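MAU2 chromatid cohesion factor homolog (Saccharomyces cerevisiae, PDB 4XDN) forms with SCC2 the complex required for cohesin to associate with chromosomes, and so takes part in sister chromatid cohesion. Local coordinates at residues Y33-A36 and Q37-R40; S66-M69 and F70-L73; W501-T504 and V505-W509; M261-Q264 and L265-G269. All coordinates share one frame; numbering follows the deposited sequence.

In the fold
All four contacts are local, three within a helix and contact 4 at a helix's C-terminal end, so none closes a long loop, nests or crosses another. From the N terminus, contact 1 lies on helix 29-45 and contact 2 on helix 53-76. These two touch, Leu-35 and Ala-36 packing on Met-69 and Phe-70, tying the first two helices together. Contact 4 follows near the middle of the molecule, ending helix 250-266, and contact 3, on helix 499-513, comes last. The centres of contacts 3 and 4 lie about 19 Å apart, and Asn-498 bridges them by hydrogen bonds to both. Contacts 1 and 3, centres about 64 Å apart, lie on opposite sides of the chain's centre.

Contact 1 of 4, residues Y33-A36 and Q37-R40; sequences YHLA and QEYR
Within helix 29-45, Gln-37 folds back by one turn over the ring of Tyr-33, a worked example of an i to i+4 pairing along a helix surface. The side chain of Gln-37 is extended beyond CG (chi2 -172°), which carries its amide over one face of the phenol near the hydroxyl end. Gln-37 CD lies 3.7 Å from Tyr-33 CZ, and Gln-37 NE2 comes to 3.2 Å from the same CZ. Amide and ring are not parallel but inclined by 38°. Although Gln-37 NE2 stands only 2.9 Å from Tyr-33 OH, the angle is too poor for a hydrogen bond; both groups are bonded instead to the carboxylate of Glu-90, a shared partner, consistent with their lying so close together. The other end of the amide faces His-34: Gln-37 OE1 is 3.6 Å from His-34 ND1, and imidazole and amide run side by side with their planes 17° apart.

On another side of the same helix, Leu-35 CB meets Tyr-39 CE2 at 4.2 Å, while Tyr-39 CD2 lies 3.1 Å from Leu-35 O, the carbonyl that accepts the backbone N-H of Tyr-39. Leu-35 CD2 also comes to 3.9 Å from Glu-38 OE1, an acid whose carboxylate is hydrogen-bonded to a polar side chain of the partner protein chain. Around this turn, helix 53-76 receives Leu-35, Ala-36 and Tyr-39, helix 81-98 supplies Glu-90, which is also salt-bridged to Arg-40, and the partner protein chain packs against Tyr-33, Leu-35, Glu-38 and Tyr-39.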
loop_
_atom_site.group_PDB
_atom_site.type_symbol
_atom_site.label_atom_id
_atom_site.label_comp_id
_atom_site.label_asym_id
_atom_site.label_seq_id
_atom_site.Cartn_x
_atom_site.Cartn_y
_atom_site.Cartn_z
ATOM N N TYR A 33 -9.266 39.177 -14.164
ATOM C CA TYR A 33 -8.263 38.194 -13.778
ATOM C C TYR A 33 -8.268 37.964 -12.271
ATOM O O TYR A 33 -8.234 36.823 -11.813
ATOM C CB TYR A 33 -6.873 38.645 -14.240
ATOM C CG TYR A 33 -5.750 37.742 -13.787
ATOM C CD1 TYR A 33 -5.671 36.424 -14.223
ATOM C CD2 TYR A 33 -4.761 38.209 -12.930
ATOM C CE1 TYR A 33 -4.642 35.593 -13.812
ATOM C CE2 TYR A 33 -3.727 37.387 -12.514
ATOM C CZ TYR A 33 -3.672 36.081 -12.959
ATOM O OH TYR A 33 -2.647 35.262 -12.547
ATOM N N HIS A 34 -8.318 39.050 -11.505
ATOM C CA HIS A 34 -8.312 38.956 -10.049
ATOM C C HIS A 34 -9.614 38.369 -9.512
ATOM O O HIS A 34 -9.616 37.717 -8.470
ATOM C CB HIS A 34 -8.056 40.329 -9.421
ATOM C CG HIS A 34 -6.684 40.862 -9.682
ATOM N ND1 HIS A 34 -5.648 40.065 -10.139
ATOM C CD2 HIS A 34 -6.165 42.107 -9.567
ATOM C CE1 HIS A 34 -4.562 40.793 -10.292
ATOM N NE2 HIS A 34 -4.845 42.040 -9.937
ATOM N N LEU A 35 -10.716 38.598 -10.219
ATOM C CA LEU A 35 -11.991 38.004 -9.839
ATOM C C LEU A 35 -11.950 36.491 -10.011
ATOM O O LEU A 35 -12.427 35.747 -9.151
ATOM C CB LEU A 35 -13.138 38.593 -10.662
ATOM C CG LEU A 35 -13.678 39.947 -10.202
ATOM C CD1 LEU A 35 -14.608 40.525 -11.253
ATOM C CD2 LEU A 35 -14.395 39.820 -8.865
ATOM N N ALA A 36 -11.387 36.046 -11.130
ATOM C CA ALA A 36 -11.207 34.622 -11.384
ATOM C C ALA A 36 -10.384 33.993 -10.268
ATOM O O ALA A 36 -10.654 32.873 -9.839
ATOM C CB ALA A 36 -10.532 34.400 -12.730
ATOM N N GLN A 37 -9.379 34.726 -9.801
ATOM C CA GLN A 37 -8.538 34.261 -8.706
ATOM C C GLN A 37 -9.290 34.293 -7.379
ATOM O O GLN A 37 -9.159 33.373 -6.568
ATOM C CB GLN A 37 -7.267 35.108 -8.609
ATOM C CG GLN A 37 -6.288 34.889 -9.756
ATOM C CD GLN A 37 -4.965 35.599 -9.541
ATOM O OE1 GLN A 37 -4.922 36.714 -9.024
ATOM N NE2 GLN A 37 -3.875 34.950 -9.934
ATOM N N GLU A 38 -10.077 35.344 -7.157
ATOM C CA GLU A 38 -10.809 35.488 -5.900
ATOM C C GLU A 38 -11.836 34.373 -5.740
ATOM O O GLU A 38 -11.935 33.766 -4.673
ATOM C CB GLU A 38 -11.504 36.854 -5.815
ATOM C CG GLU A 38 -12.401 37.005 -4.588
ATOM C CD GLU A 38 -12.894 38.425 -4.364
ATOM O OE1 GLU A 38 -12.920 39.218 -5.328
ATOM O OE2 GLU A 38 -13.260 38.747 -3.213
ATOM N N TYR A 39 -12.598 34.108 -6.798
ATOM C CA TYR A 39 -13.601 33.046 -6.769
ATOM C C TYR A 39 -12.956 31.696 -6.454
ATOM O O TYR A 39 -13.489 30.908 -5.672
ATOM C CB TYR A 39 -14.346 32.971 -8.106
ATOM C CG TYR A 39 -15.318 34.105 -8.350
ATOM C CD1 TYR A 39 -16.236 34.483 -7.379
ATOM C CD2 TYR A 39 -15.318 34.799 -9.555
ATOM C CE1 TYR A 39 -17.126 35.516 -7.599
ATOM C CE2 TYR A 39 -16.205 35.835 -9.785
ATOM C CZ TYR A 39 -17.105 36.190 -8.805
ATOM O OH TYR A 39 -17.990 37.221 -9.032
ATOM N N ARG A 40 -11.806 31.441 -7.071
ATOM C CA ARG A 40 -11.073 30.199 -6.856
ATOM C C ARG A 40 -10.553 30.115 -5.426
ATOM O O ARG A 40 -10.806 29.140 -4.722
ATOM C CB ARG A 40 -9.908 30.090 -7.842
ATOM C CG ARG A 40 -9.013 28.857 -7.655
ATOM C CD ARG A 40 -7.675 29.049 -8.346
ATOM N NE ARG A 40 -6.959 30.208 -7.814
ATOM C CZ ARG A 40 -6.030 30.894 -8.474
ATOM N NH1 ARG A 40 -5.685 30.549 -9.710
ATOM N NH2 ARG A 40 -5.444 31.935 -7.898
#

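Contact 2 of 4, residues S66-M69 and F70-L73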
loop_
_atom_site.group_PDB
_atom_site.type_symbol
_atom_site.label_atom_id
_atom_site.label_comp_id
_atom_site.label_asym_id
_atom_site.label_seq_id
_atom_site.Cartn_x
_atom_site.Cartn_y
_atom_site.Cartn_z
ATOM N N SER A 66 -15.064 31.102 -11.566
ATOM C CA SER A 66 -13.633 31.289 -11.775
ATOM C C SER A 66 -13.221 30.846 -13.175
ATOM O O SER A 66 -12.513 31.562 -13.882
ATOM C CB SER A 66 -12.828 30.516 -10.734
ATOM O OG SER A 66 -11.440 30.595 -11.014
ATOM N N ILE A 67 -13.673 29.660 -13.569
ATOM C CA ILE A 67 -13.359 29.119 -14.882
ATOM C C ILE A 67 -13.936 30.000 -15.985
ATOM O O ILE A 67 -13.261 30.287 -16.973
ATOM C CB ILE A 67 -13.894 27.679 -15.031
ATOM C CG1 ILE A 67 -13.134 26.744 -14.090
ATOM C CG2 ILE A 67 -13.747 27.181 -16.468
ATOM C CD1 ILE A 67 -13.809 25.404 -13.870
ATOM N N GLN A 68 -15.182 30.430 -15.812
ATOM C CA GLN A 68 -15.853 31.232 -16.826
ATOM C C GLN A 68 -15.174 32.589 -16.988
ATOM O O GLN A 68 -15.108 33.128 -18.092
ATOM C CB GLN A 68 -17.329 31.418 -16.473
ATOM C CG GLN A 68 -18.104 30.101 -16.346
ATOM C CD GLN A 68 -19.194 29.909 -17.391
ATOM O OE1 GLN A 68 -19.452 30.780 -18.221
ATOM N NE2 GLN A 68 -19.846 28.753 -17.344
ATOM N N MET A 69 -14.664 33.133 -15.888
ATOM C CA MET A 69 -13.946 34.402 -15.930
ATOM C C MET A 69 -12.612 34.233 -16.656
ATOM O O MET A 69 -12.196 35.109 -17.420
ATOM C CB MET A 69 -13.728 34.942 -14.514
ATOM C CG MET A 69 -15.023 35.342 -13.796
ATOM S SD MET A 69 -15.767 36.865 -14.396
ATOM C CE MET A 69 -14.999 38.060 -13.311
ATOM N N PHE A 70 -11.946 33.103 -16.425
ATOM C CA PHE A 70 -10.726 32.778 -17.157
ATOM C C PHE A 70 -11.012 32.640 -18.650
ATOM O O PHE A 70 -10.275 33.168 -19.485
ATOM C CB PHE A 70 -10.100 31.479 -16.638
ATOM C CG PHE A 70 -9.296 31.640 -15.374
ATOM C CD1 PHE A 70 -8.366 32.660 -15.244
ATOM C CD2 PHE A 70 -9.468 30.756 -14.318
ATOM C CE1 PHE A 70 -7.626 32.798 -14.083
ATOM C CE2 PHE A 70 -8.734 30.892 -13.152
ATOM C CZ PHE A 70 -7.812 31.914 -13.034
ATOM N N GLN A 71 -12.078 31.916 -18.978
ATOM C CA GLN A 71 -12.473 31.715 -20.367
ATOM C C GLN A 71 -12.791 33.051 -21.021
ATOM O O GLN A 71 -12.545 33.255 -22.211
ATOM C CB GLN A 71 -13.677 30.777 -20.453
ATOM C CG GLN A 71 -13.333 29.336 -20.143
ATOM C CD GLN A 71 -14.537 28.412 -20.159
ATOM O OE1 GLN A 71 -15.642 28.799 -19.780
ATOM N NE2 GLN A 71 -14.324 27.178 -20.602
ATOM N N LEU A 72 -13.334 33.959 -20.220
ATOM C CA LEU A 72 -13.661 35.299 -20.674
ATOM C C LEU A 72 -12.411 36.004 -21.194
ATOM O O LEU A 72 -12.446 36.658 -22.234
ATOM C CB LEU A 72 -14.289 36.095 -19.529
ATOM C CG LEU A 72 -15.408 37.095 -19.824
ATOM C CD1 LEU A 72 -16.533 36.489 -20.652
ATOM C CD2 LEU A 72 -15.946 37.602 -18.498
ATOM N N LEU A 73 -11.307 35.852 -20.469
ATOM C CA LEU A 73 -10.044 36.464 -20.856
ATOM C C LEU A 73 -9.532 35.898 -22.175
ATOM O O LEU A 73 -9.088 36.643 -23.045
ATOM C CB LEU A 73 -8.990 36.261 -19.761
ATOM C CG LEU A 73 -9.208 37.035 -18.460
ATOM C CD1 LEU A 73 -8.210 36.596 -17.397
ATOM C CD2 LEU A 73 -9.102 38.536 -18.700
#
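Phe-70 lies back along helix 53-76 against Ser-66, and its side chain can be followed atom by atom. CB of Phe-70 starts 3.4 Å from Ile-67 O. The first torsion (chi1 -80°) sets CG opposite the carbonyl carbon and turns the ring back toward the preceding turn. Phe-70 CG thereby lies 3.5 Å from Ser-66 O, and Phe-70 CD2 comes to 3.2 Å from the same oxygen. Further out, Phe-70 CE2 rests 3.5 Å from Ser-66 OG, and on the ring's other flank CE1 reaches the methyl group of Ala-36 on helix 29-45. The serine hydroxyl is itself engaged, being hydrogen-bonded to Ala-36 O, so one small patch joins the two helices by both a polar and an apolar link.

Gln-71 runs alongside Ile-67, both pointing the same way, with Ile-67 CG2 4.0 Å from Gln-71 CD, while Gln-71 NE2 makes a weak hydrogen bond to Tyr-108 OH. Met-69 SD and Leu-72 CD2 sit alongside each other at 4.2 Å, with the bent methionine chain also packed on Leu-35. The backbone N-H of Phe-70 is bonded to Ser-66 O at 3.0 Å, which means that this carbonyl has a partner while Phe-70 CD2 lies against it. Chemically, the turn is mostly apolar, and its one buried hydroxyl is satisfied by a carbonyl of the adjoining helix.

Contact 3 of 4, residues W501-T504 and V505-W509; sequences WECT and VTILW
Thr-506 reaches back to Glu-502 O with two donors at once. Its OG1 lies 3.2 Å from that carbonyl oxygen and its backbone N also 3.2 Å, and the two arrive from opposite faces of the carbonyl plane. The hydroxyl gets there because OG1 stands beside the residue's own N (chi1 -60°), so a buried threonine OG1 is satisfied within its own helix. Two residues earlier, Thr-504 OG1 likewise bonds to a carbonyl four residues back, Ile-500 O, with a second bond to an aromatic side chain of the partner protein chain. Its methyl then faces forward, Thr-504 CG2 lying 3.8 Å from Leu-508 CD1, and the two side chains run alongside each other.

On another flank, Cys-503 SG meets Ile-507 CD1 at 3.6 Å, while Val-505 CG2 rests 3.3 Å from Trp-501 O. Further out, other helices cover most of these side chains. Cys-503 and Ile-507 both press on Val-568 of helix 562-575, Val-505 packs on Trp-483 and Leu-490 of helix 472-490, and helix 446-466 receives Trp-501 and Leu-508, which places helix 499-513 in the midst of its neighbours.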
loop_
_atom_site.group_PDB
_atom_site.type_symbol
_atom_site.label_atom_id
_atom_site.label_comp_id
_atom_site.label_asym_id
_atom_site.label_seq_id
_atom_site.Cartn_x
_atom_site.Cartn_y
_atom_site.Cartn_z
ATOM N N TRP A 501 8.072 -16.955 6.195
ATOM C CA TRP A 501 7.490 -17.572 5.012
ATOM C C TRP A 501 8.328 -18.744 4.519
ATOM O O TRP A 501 7.791 -19.803 4.209
ATOM C CB TRP A 501 7.325 -16.537 3.898
ATOM C CG TRP A 501 6.081 -15.726 4.040
ATOM C CD1 TRP A 501 5.870 -14.693 4.905
ATOM C CD2 TRP A 501 4.865 -15.885 3.300
ATOM N NE1 TRP A 501 4.600 -14.196 4.748
ATOM C CE2 TRP A 501 3.961 -14.911 3.768
ATOM C CE3 TRP A 501 4.454 -16.754 2.287
ATOM C CZ2 TRP A 501 2.672 -14.783 3.259
ATOM C CZ3 TRP A 501 3.176 -16.625 1.780
ATOM C CH2 TRP A 501 2.299 -15.646 2.267
ATOM N N GLU A 502 9.642 -18.550 4.450
ATOM C CA GLU A 502 10.547 -19.598 3.988
ATOM C C GLU A 502 10.498 -20.814 4.901
ATOM O O GLU A 502 10.583 -21.953 4.439
ATOM C CB GLU A 502 11.981 -19.072 3.904
ATOM C CG GLU A 502 12.286 -18.315 2.622
ATOM C CD GLU A 502 12.307 -19.215 1.398
ATOM O OE1 GLU A 502 12.782 -20.366 1.506
ATOM O OE2 GLU A 502 11.843 -18.771 0.326
ATOM N N CYS A 503 10.365 -20.565 6.200
ATOM C CA CYS A 503 10.315 -21.643 7.175
ATOM C C CYS A 503 8.993 -22.392 7.067
ATOM O O CYS A 503 8.953 -23.616 7.192
ATOM C CB CYS A 503 10.503 -21.102 8.594
ATOM S SG CYS A 503 10.664 -22.401 9.850
ATOM N N THR A 504 7.912 -21.654 6.833
ATOM C CA THR A 504 6.596 -22.265 6.682
ATOM C C THR A 504 6.604 -23.241 5.508
ATOM O O THR A 504 6.053 -24.339 5.599
ATOM C CB THR A 504 5.500 -21.199 6.472
ATOM O OG1 THR A 504 5.448 -20.337 7.614
ATOM C CG2 THR A 504 4.133 -21.842 6.279
ATOM N N VAL A 505 7.242 -22.838 4.414
ATOM C CA VAL A 505 7.338 -23.680 3.226
ATOM C C VAL A 505 8.090 -24.970 3.548
ATOM O O VAL A 505 7.639 -26.060 3.199
ATOM C CB VAL A 505 8.039 -22.935 2.063
ATOM C CG1 VAL A 505 8.284 -23.863 0.875
ATOM C CG2 VAL A 505 7.206 -21.747 1.623
ATOM N N THR A 506 9.233 -24.837 4.216
ATOM C CA THR A 506 10.046 -25.987 4.599
ATOM C C THR A 506 9.271 -26.934 5.514
ATOM O O THR A 506 9.244 -28.146 5.294
ATOM C CB THR A 506 11.340 -25.544 5.317
ATOM O OG1 THR A 506 12.118 -24.719 4.443
ATOM C CG2 THR A 506 12.176 -26.751 5.747
ATOM N N ILE A 507 8.655 -26.363 6.544
ATOM C CA ILE A 507 7.878 -27.122 7.517
ATOM C C ILE A 507 6.756 -27.917 6.850
ATOM O O ILE A 507 6.572 -29.104 7.132
ATOM C CB ILE A 507 7.291 -26.172 8.594
ATOM C CG1 ILE A 507 8.250 -26.030 9.781
ATOM C CG2 ILE A 507 5.953 -26.678 9.127
ATOM C CD1 ILE A 507 9.719 -25.857 9.418
ATOM N N LEU A 508 6.009 -27.260 5.967
ATOM C CA LEU A 508 4.871 -27.893 5.308
ATOM C C LEU A 508 5.314 -28.986 4.342
ATOM O O LEU A 508 4.641 -30.009 4.205
ATOM C CB LEU A 508 4.032 -26.851 4.562
ATOM C CG LEU A 508 3.231 -25.867 5.418
ATOM C CD1 LEU A 508 2.538 -24.849 4.528
ATOM C CD2 LEU A 508 2.211 -26.581 6.300
ATOM N N TRP A 509 6.442 -28.772 3.673
ATOM C CA TRP A 509 6.979 -29.776 2.762
ATOM C C TRP A 509 7.413 -31.015 3.538
ATOM O O TRP A 509 7.084 -32.139 3.163
ATOM C CB TRP A 509 8.158 -29.218 1.965
ATOM C CG TRP A 509 8.561 -30.089 0.810
ATOM C CD1 TRP A 509 8.118 -29.996 -0.479
ATOM C CD2 TRP A 509 9.486 -31.185 0.836
ATOM N NE1 TRP A 509 8.708 -30.964 -1.254
ATOM C CE2 TRP A 509 9.553 -31.707 -0.471
ATOM C CE3 TRP A 509 10.265 -31.773 1.837
ATOM C CZ2 TRP A 509 10.367 -32.789 -0.802
ATOM C CZ3 TRP A 509 11.072 -32.848 1.505
ATOM C CH2 TRP A 509 11.116 -33.344 0.197
#

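Contact 4 of 4, residues M261-Q264 and L265-G269; sequences MVIQ and LCKDG
Gln-264 and Gly-269 meet where helix 250-266 ends in a Schellman motif. Gly-269 N is bonded to Gln-264 O at 2.7 Å, and inside that loop Asp-268 N returns to Leu-265 O at 3.2 Å. Asp-268, with a positive phi of 50°, turns the chain between them. The side chain of Gln-264 curls over the turn that its own carbonyl closes: it bends at chi2 (-57°), and Gln-264 NE2 comes to 3.5 Å from Gly-269 CA, with a weak hydrogen bond to Asn-270 O.

The tightly packed part is the face of Val-262, Leu-265 and Cys-266. Val-262 CG1 touches Cys-266 SG at 3.9 Å. Helix 317-331 backs this face, Met-261 and Val-262 packing on Leu-327 and Leu-265 on Ser-331, and the partner protein chain covers Val-262 and Leu-265 as well.

Toward the more exposed flank the fit is looser. Ile-263 and Lys-267 approach through Ile-263 CG2 and Lys-267 CD at 4.3 Å. Lys-267 CG stands wedged between its own N and carbonyl carbon (chi1 72°), which lays the aliphatic chain alongside Gln-264 and brings Lys-267 CD to 3.7 Å from Gln-264 OE1. Asp-268 OD2 is hydrogen-bonded to Asn-498 ND2, which also donates to Cys-266 O, so that Asn-498, just before helix 499-513, ties the end of helix 250-266 to that helix. Lys-559 and a basic side chain of the partner protein chain lie against Asp-268, and these two nearby bases would probably stabilise the aspartate's negative charge.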
loop_
_atom_site.group_PDB
_atom_site.type_symbol
_atom_site.label_atom_id
_atom_site.label_comp_id
_atom_site.label_asym_id
_atom_site.label_seq_id
_atom_site.Cartn_x
_atom_site.Cartn_y
_atom_site.Cartn_z
ATOM N N MET A 261 10.998 1.233 7.332
ATOM C CA MET A 261 10.113 0.554 8.272
ATOM C C MET A 261 9.280 -0.510 7.563
ATOM O O MET A 261 9.127 -1.625 8.063
ATOM C CB MET A 261 9.194 1.560 8.966
ATOM C CG MET A 261 9.718 2.063 10.302
ATOM S SD MET A 261 9.757 0.785 11.573
ATOM C CE MET A 261 8.009 0.455 11.787
ATOM N N VAL A 262 8.746 -0.161 6.397
ATOM C CA VAL A 262 7.932 -1.090 5.622
ATOM C C VAL A 262 8.771 -2.278 5.159
ATOM O O VAL A 262 8.283 -3.406 5.112
ATOM C CB VAL A 262 7.294 -0.397 4.396
ATOM C CG1 VAL A 262 6.549 -1.405 3.521
ATOM C CG2 VAL A 262 6.348 0.706 4.842
ATOM N N ILE A 263 10.031 -2.022 4.816
ATOM C CA ILE A 263 10.926 -3.086 4.383
ATOM C C ILE A 263 11.098 -4.102 5.510
ATOM O O ILE A 263 11.015 -5.308 5.278
ATOM C CB ILE A 263 12.304 -2.537 3.949
ATOM C CG1 ILE A 263 12.175 -1.789 2.620
ATOM C CG2 ILE A 263 13.320 -3.670 3.779
ATOM C CD1 ILE A 263 13.393 -0.960 2.245
ATOM N N GLN A 264 11.328 -3.614 6.726
ATOM C CA GLN A 264 11.479 -4.492 7.885
ATOM C C GLN A 264 10.192 -5.257 8.155
ATOM O O GLN A 264 10.222 -6.427 8.536
ATOM C CB GLN A 264 11.880 -3.691 9.127
ATOM C CG GLN A 264 13.274 -3.094 9.057
ATOM C CD GLN A 264 14.343 -4.141 8.826
ATOM O OE1 GLN A 264 15.089 -4.076 7.849
ATOM N NE2 GLN A 264 14.423 -5.115 9.725
ATOM N N LEU A 265 9.064 -4.588 7.948
ATOM C CA LEU A 265 7.758 -5.194 8.161
ATOM C C LEU A 265 7.530 -6.335 7.175
ATOM O O LEU A 265 7.065 -7.413 7.549
ATOM C CB LEU A 265 6.660 -4.136 8.024
ATOM C CG LEU A 265 5.269 -4.463 8.572
ATOM C CD1 LEU A 265 5.323 -4.724 10.067
ATOM C CD2 LEU A 265 4.306 -3.331 8.274
ATOM N N CYS A 266 7.883 -6.098 5.916
ATOM C CA CYS A 266 7.663 -7.076 4.858
ATOM C C CYS A 266 8.560 -8.304 5.006
ATOM O O CYS A 266 8.189 -9.402 4.587
ATOM C CB CYS A 266 7.887 -6.425 3.490
ATOM S SG CYS A 266 6.583 -5.260 3.014
ATOM N N LYS A 267 9.735 -8.116 5.597
ATOM C CA LYS A 267 10.665 -9.218 5.829
ATOM C C LYS A 267 10.571 -9.735 7.265
ATOM O O LYS A 267 11.333 -10.619 7.662
ATOM C CB LYS A 267 12.098 -8.774 5.531
ATOM C CG LYS A 267 12.670 -7.820 6.563
ATOM C CD LYS A 267 13.983 -7.206 6.105
ATOM C CE LYS A 267 15.050 -8.266 5.881
ATOM N NZ LYS A 267 16.388 -7.658 5.661
ATOM N N ASP A 268 9.631 -9.184 8.031
ATOM C CA ASP A 268 9.479 -9.511 9.445
ATOM C C ASP A 268 10.815 -9.402 10.181
ATOM O O ASP A 268 11.197 -10.290 10.945
ATOM C CB ASP A 268 8.879 -10.912 9.612
ATOM C CG ASP A 268 7.367 -10.914 9.488
ATOM O OD1 ASP A 268 6.702 -10.327 10.367
ATOM O OD2 ASP A 268 6.843 -11.511 8.525
ATOM N N GLY A 269 11.525 -8.306 9.934
ATOM C CA GLY A 269 12.766 -8.023 10.629
ATOM C C GLY A 269 12.511 -7.222 11.891
ATOM O O GLY A 269 11.375 -6.839 12.173
#